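Local atomic coordinates of glutamine amidotransferase type-2 domain-containing protein (Pseudomonas aeruginosa PAO1, PDB entry 1TE5), a protein that probably acts as a class-II glutamine amidotransferase of the Ntn-hydrolase type, releasing ammonia from glutamine for transfer to an acceptor that is not established. Residues L157-N171 with G177-A189. Sequence-based numbering, arbitrary orientation.
Sequences LISACDEYRKKGVFN and GDWLFTFCSSKLA
The Phe183 ring carries Cys161 CB over the centre of one face, 3.4 Å from the ring centroid, while Arg165 CD and Phe170 O meet its edge near the ring plane. Two residues earlier on the strand, Phe181 takes Leu157 CD1 over one face and Cys161 SG at its edge, with SG 3.8 Å from Phe181 CE1. One cysteine thus wedges between two phenylalanines, its sulfur also lying above the Phe183 face. This is helix-on-sheet packing in the Ntn-hydrolase fold: helix 150-165 lies on an antiparallel sheet, and its last turns run at 30° to strand 180-183. Both phenylalanines hold CG anti to the backbone N, which carries the rings toward the helix, whereas Thr182 between them faces strands 236-238 and 243-247. Helix 128-143 lies beside Leu157 and Tyr164. Arg165 CD approaches Phe183 CZ to 3.4 Å, with guanidinium and ring planes 70° apart; the guanidinium reaches Ser240 by a hydrogen bond through NH2 and forms a salt bridge to Asp162 whose NE hydrogen bond is weak. Buried Phe170 O has no hydrogen-bonding partner and rests 3.1 Å from Phe183 CD2. Beyond the helix, Asn171 ties down the loop after strand 180-183: ND2 donates to Asn108 O, and OD1 accepts two nearly straight bonds, from Ser186 N, tilted 18° from the carbonyl plane, and from Ser185 N, above that plane at 2.8 Å from OD1.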
loop_
_atom_site.group_PDB
_atom_site.type_symbol
_atom_site.label_atom_id
_atom_site.label_comp_id
_atom_site.label_asym_id
_atom_site.label_seq_id
_atom_site.Cartn_x
_atom_site.Cartn_y
_atom_site.Cartn_z
ATOM N N LEU A 157 7.161 9.962 20.949
ATOM C CA LEU A 157 7.753 10.106 19.618
ATOM C C LEU A 157 9.140 10.727 19.723
ATOM O O LEU A 157 10.101 10.238 19.132
ATOM C CB LEU A 157 6.890 11.009 18.736
ATOM C CG LEU A 157 5.497 10.541 18.331
ATOM C CD1 LEU A 157 4.835 11.596 17.453
ATOM C CD2 LEU A 157 5.600 9.225 17.591
ATOM N N ILE A 158 9.210 11.840 20.445
ATOM C CA ILE A 158 10.445 12.588 20.661
ATOM C C ILE A 158 11.490 11.736 21.369
ATOM O O ILE A 158 12.684 11.813 21.062
ATOM C CB ILE A 158 10.178 13.837 21.534
ATOM C CG1 ILE A 158 8.998 14.627 20.971
ATOM C CG2 ILE A 158 11.421 14.722 21.600
ATOM C CD1 ILE A 158 8.426 15.632 21.933
ATOM N N SER A 159 11.035 10.968 22.352
ATOM C CA SER A 159 11.908 10.108 23.131
ATOM C C SER A 159 12.623 9.095 22.259
ATOM O O SER A 159 13.845 8.970 22.314
ATOM C CB SER A 159 11.102 9.383 24.211
ATOM O OG SER A 159 10.606 10.292 25.180
ATOM N N ALA A 160 11.847 8.354 21.479
ATOM C CA ALA A 160 12.387 7.329 20.596
ATOM C C ALA A 160 13.365 7.916 19.584
ATOM O O ALA A 160 14.414 7.328 19.318
ATOM C CB ALA A 160 11.259 6.605 19.883
ATOM N N CYS A 161 13.008 9.064 19.011
ATOM C CA CYS A 161 13.863 9.727 18.034
ATOM C C CYS A 161 15.192 10.118 18.659
ATOM O O CYS A 161 16.244 9.992 18.025
ATOM C CB CYS A 161 13.162 10.950 17.457
ATOM S SG CYS A 161 11.878 10.557 16.242
ATOM N N ASP A 162 15.131 10.601 19.897
ATOM C CA ASP A 162 16.319 11.000 20.643
ATOM C C ASP A 162 17.271 9.828 20.812
ATOM O O ASP A 162 18.488 9.971 20.677
ATOM C CB ASP A 162 15.929 11.526 22.026
ATOM C CG ASP A 162 15.938 13.041 22.101
ATOM O OD1 ASP A 162 16.923 13.656 21.633
ATOM O OD2 ASP A 162 14.965 13.614 22.643
ATOM N N GLU A 163 16.709 8.681 21.171
ATOM C CA GLU A 163 17.495 7.474 21.367
ATOM C C GLU A 163 18.119 6.961 20.083
ATOM O O GLU A 163 19.236 6.449 20.096
ATOM C CB GLU A 163 16.640 6.365 21.970
ATOM C CG GLU A 163 16.588 6.360 23.479
ATOM C CD GLU A 163 16.246 4.989 24.014
ATOM O OE1 GLU A 163 17.010 4.039 23.719
ATOM O OE2 GLU A 163 15.216 4.857 24.714
ATOM N N TYR A 164 17.358 7.015 18.996
ATOM C CA TYR A 164 17.842 6.544 17.706
ATOM C C TYR A 164 18.996 7.407 17.192
ATOM O O TYR A 164 19.939 6.888 16.599
ATOM C CB TYR A 164 16.702 6.519 16.678
ATOM C CG TYR A 164 15.505 5.680 17.070
ATOM C CD1 TYR A 164 15.637 4.590 17.925
ATOM C CD2 TYR A 164 14.232 5.999 16.606
ATOM C CE1 TYR A 164 14.525 3.842 18.315
ATOM C CE2 TYR A 164 13.118 5.261 16.986
ATOM C CZ TYR A 164 13.271 4.187 17.844
ATOM O OH TYR A 164 12.167 3.486 18.268
ATOM N N ARG A 165 18.916 8.718 17.414
ATOM C CA ARG A 165 19.966 9.629 16.959
ATOM C C ARG A 165 21.276 9.431 17.725
ATOM O O ARG A 165 22.336 9.892 17.301
ATOM C CB ARG A 165 19.491 11.091 17.020
ATOM C CG ARG A 165 19.604 11.791 18.366
ATOM C CD ARG A 165 18.674 13.001 18.386
ATOM N NE ARG A 165 19.227 14.176 19.059
ATOM C CZ ARG A 165 20.081 15.025 18.494
ATOM N NH1 ARG A 165 20.528 16.073 19.175
ATOM N NH2 ARG A 165 20.506 14.819 17.252
ATOM N N LYS A 166 21.195 8.756 18.865
ATOM C CA LYS A 166 22.373 8.468 19.672
ATOM C C LYS A 166 23.178 7.350 18.993
ATOM O O LYS A 166 24.358 7.151 19.296
ATOM C CB LYS A 166 21.954 8.090 21.106
ATOM C CG LYS A 166 23.057 7.519 22.001
ATOM C CD LYS A 166 23.077 5.988 21.950
ATOM C CE LYS A 166 24.284 5.395 22.662
ATOM N NZ LYS A 166 24.310 3.909 22.501
ATOM N N LYS A 167 22.544 6.631 18.068
ATOM C CA LYS A 167 23.209 5.549 17.342
ATOM C C LYS A 167 23.482 5.844 15.864
ATOM O O LYS A 167 23.935 4.967 15.127
ATOM C CB LYS A 167 22.418 4.245 17.480
ATOM C CG LYS A 167 22.569 3.587 18.839
ATOM C CD LYS A 167 21.681 2.364 18.980
ATOM C CE LYS A 167 21.744 1.797 20.399
ATOM N NZ LYS A 167 20.699 0.755 20.647
ATOM N N GLY A 168 23.245 7.082 15.443
ATOM C CA GLY A 168 23.473 7.452 14.057
ATOM C C GLY A 168 22.589 8.591 13.581
ATOM O O GLY A 168 21.996 9.301 14.394
ATOM N N VAL A 169 22.541 8.802 12.265
ATOM C CA VAL A 169 21.716 9.855 11.675
ATOM C C VAL A 169 20.260 9.405 11.642
ATOM O O VAL A 169 19.949 8.338 11.104
ATOM C CB VAL A 169 22.145 10.176 10.218
ATOM C CG1 VAL A 169 21.207 11.223 9.605
ATOM C CG2 VAL A 169 23.589 10.662 10.179
ATOM N N PHE A 170 19.369 10.216 12.204
ATOM C CA PHE A 170 17.961 9.866 12.200
ATOM C C PHE A 170 17.027 11.002 11.806
ATOM O O PHE A 170 16.435 11.657 12.658
ATOM C CB PHE A 170 17.535 9.269 13.542
ATOM C CG PHE A 170 16.196 8.576 13.493
ATOM C CD1 PHE A 170 16.060 7.345 12.859
ATOM C CD2 PHE A 170 15.069 9.160 14.065
ATOM C CE1 PHE A 170 14.825 6.708 12.794
ATOM C CE2 PHE A 170 13.835 8.533 14.006
ATOM C CZ PHE A 170 13.710 7.305 13.369
ATOM N N ASN A 171 16.932 11.253 10.508
ATOM C CA ASN A 171 16.035 12.273 9.992
ATOM C C ASN A 171 14.806 11.441 9.654
ATOM O O ASN A 171 14.929 10.402 8.995
ATOM C CB ASN A 171 16.619 12.912 8.733
ATOM C CG ASN A 171 17.963 13.564 8.985
ATOM O OD1 ASN A 171 18.052 14.565 9.690
ATOM N ND2 ASN A 171 19.021 12.988 8.424
ATOM N N GLY A 177 -1.854 10.367 8.973
ATOM C CA GLY A 177 -2.802 10.864 7.997
ATOM C C GLY A 177 -3.351 12.224 8.374
ATOM O O GLY A 177 -3.944 12.903 7.537
ATOM N N ASP A 178 -3.241 12.573 9.655
ATOM C CA ASP A 178 -3.706 13.866 10.164
ATOM C C ASP A 178 -2.503 14.804 10.205
ATOM O O ASP A 178 -2.370 15.727 9.401
ATOM C CB ASP A 178 -4.264 13.747 11.604
ATOM C CG ASP A 178 -5.641 13.100 11.673
ATOM O OD1 ASP A 178 -5.961 12.526 12.744
ATOM O OD2 ASP A 178 -6.405 13.188 10.692
ATOM N N TRP A 179 -1.685 14.593 11.227
ATOM C CA TRP A 179 -0.491 15.370 11.450
ATOM C C TRP A 179 0.706 14.729 10.775
ATOM O O TRP A 179 0.695 13.543 10.444
ATOM C CB TRP A 179 -0.229 15.485 12.954
ATOM C CG TRP A 179 -0.429 14.190 13.686
ATOM C CD1 TRP A 179 -1.560 13.784 14.339
ATOM C CD2 TRP A 179 0.506 13.104 13.785
ATOM N NE1 TRP A 179 -1.385 12.510 14.832
ATOM C CE2 TRP A 179 -0.128 12.072 14.504
ATOM C CE3 TRP A 179 1.811 12.901 13.325
ATOM C CZ2 TRP A 179 0.499 10.860 14.776
ATOM C CZ3 TRP A 179 2.431 11.695 13.592
ATOM C CH2 TRP A 179 1.774 10.689 14.309
ATOM N N LEU A 180 1.767 15.509 10.642
ATOM C CA LEU A 180 2.985 15.035 10.028
ATOM C C LEU A 180 4.113 15.405 10.959
ATOM O O LEU A 180 4.457 16.574 11.085
ATOM C CB LEU A 180 3.167 15.698 8.657
ATOM C CG LEU A 180 4.422 15.442 7.820
ATOM C CD1 LEU A 180 4.891 14.020 7.951
ATOM C CD2 LEU A 180 4.100 15.758 6.379
ATOM N N PHE A 181 4.633 14.413 11.666
ATOM C CA PHE A 181 5.730 14.606 12.595
ATOM C C PHE A 181 7.050 14.638 11.832
ATOM O O PHE A 181 7.325 13.786 10.994
ATOM C CB PHE A 181 5.739 13.482 13.627
ATOM C CG PHE A 181 6.841 13.588 14.642
ATOM C CD1 PHE A 181 7.876 12.661 14.658
ATOM C CD2 PHE A 181 6.828 14.593 15.598
ATOM C CE1 PHE A 181 8.880 12.729 15.611
ATOM C CE2 PHE A 181 7.834 14.669 16.560
ATOM C CZ PHE A 181 8.860 13.735 16.563
ATOM N N THR A 182 7.898 15.635 12.122
ATOM C CA THR A 182 9.239 15.682 11.502
ATOM C C THR A 182 10.275 15.693 12.626
ATOM O O THR A 182 10.037 16.161 13.746
ATOM C CB THR A 182 9.547 16.918 10.609
ATOM O OG1 THR A 182 9.765 18.080 11.415
ATOM C CG2 THR A 182 8.423 17.171 9.687
ATOM N N PHE A 183 11.416 15.141 12.322
ATOM C CA PHE A 183 12.550 15.066 13.241
ATOM C C PHE A 183 13.832 15.229 12.443
ATOM O O PHE A 183 14.060 14.514 11.467
ATOM C CB PHE A 183 12.587 13.742 14.013
ATOM C CG PHE A 183 13.645 13.700 15.093
ATOM C CD1 PHE A 183 13.387 14.228 16.352
ATOM C CD2 PHE A 183 14.904 13.158 14.844
ATOM C CE1 PHE A 183 14.364 14.218 17.339
ATOM C CE2 PHE A 183 15.883 13.143 15.824
ATOM C CZ PHE A 183 15.613 13.674 17.072
ATOM N N CYS A 184 14.671 16.165 12.866
ATOM C CA CYS A 184 15.930 16.428 12.190
ATOM C C CYS A 184 17.131 16.036 13.035
ATOM O O CYS A 184 17.179 16.308 14.234
ATOM C CB CYS A 184 16.012 17.904 11.830
ATOM S SG CYS A 184 17.630 18.437 11.291
ATOM N N SER A 185 18.089 15.371 12.404
ATOM C CA SER A 185 19.310 14.937 13.077
ATOM C C SER A 185 20.499 15.506 12.308
ATOM O O SER A 185 21.453 16.028 12.893
ATOM C CB SER A 185 19.390 13.409 13.088
ATOM O OG SER A 185 19.526 12.906 14.404
ATOM N N SER A 186 20.419 15.390 10.986
ATOM C CA SER A 186 21.444 15.856 10.066
ATOM C C SER A 186 20.959 17.161 9.452
ATOM O O SER A 186 21.378 18.246 9.853
ATOM C CB SER A 186 21.654 14.801 8.974
ATOM O OG SER A 186 22.698 15.163 8.085
ATOM N N LYS A 187 20.071 17.045 8.474
ATOM C CA LYS A 187 19.512 18.207 7.816
ATOM C C LYS A 187 18.103 17.936 7.333
ATOM O O LYS A 187 17.774 16.829 6.901
ATOM C CB LYS A 187 20.388 18.664 6.649
ATOM C CG LYS A 187 20.872 17.555 5.727
ATOM C CD LYS A 187 21.337 18.081 4.364
ATOM C CE LYS A 187 22.381 19.195 4.460
ATOM N NZ LYS A 187 21.811 20.538 4.799
ATOM N N LEU A 188 17.277 18.968 7.422
ATOM C CA LEU A 188 15.883 18.922 7.010
ATOM C C LEU A 188 15.469 20.386 6.901
ATOM O O LEU A 188 16.030 21.240 7.575
ATOM C CB LEU A 188 15.049 18.207 8.078
ATOM C CG LEU A 188 13.642 17.774 7.688
ATOM C CD1 LEU A 188 13.718 16.716 6.593
ATOM C CD2 LEU A 188 12.930 17.237 8.914
ATOM N N ALA A 189 14.511 20.683 6.042
ATOM C CA ALA A 189 14.072 22.057 5.871
ATOM C C ALA A 189 12.601 22.099 5.480
ATOM O O ALA A 189 12.010 21.067 5.144
ATOM C CB ALA A 189 14.922 22.733 4.797
#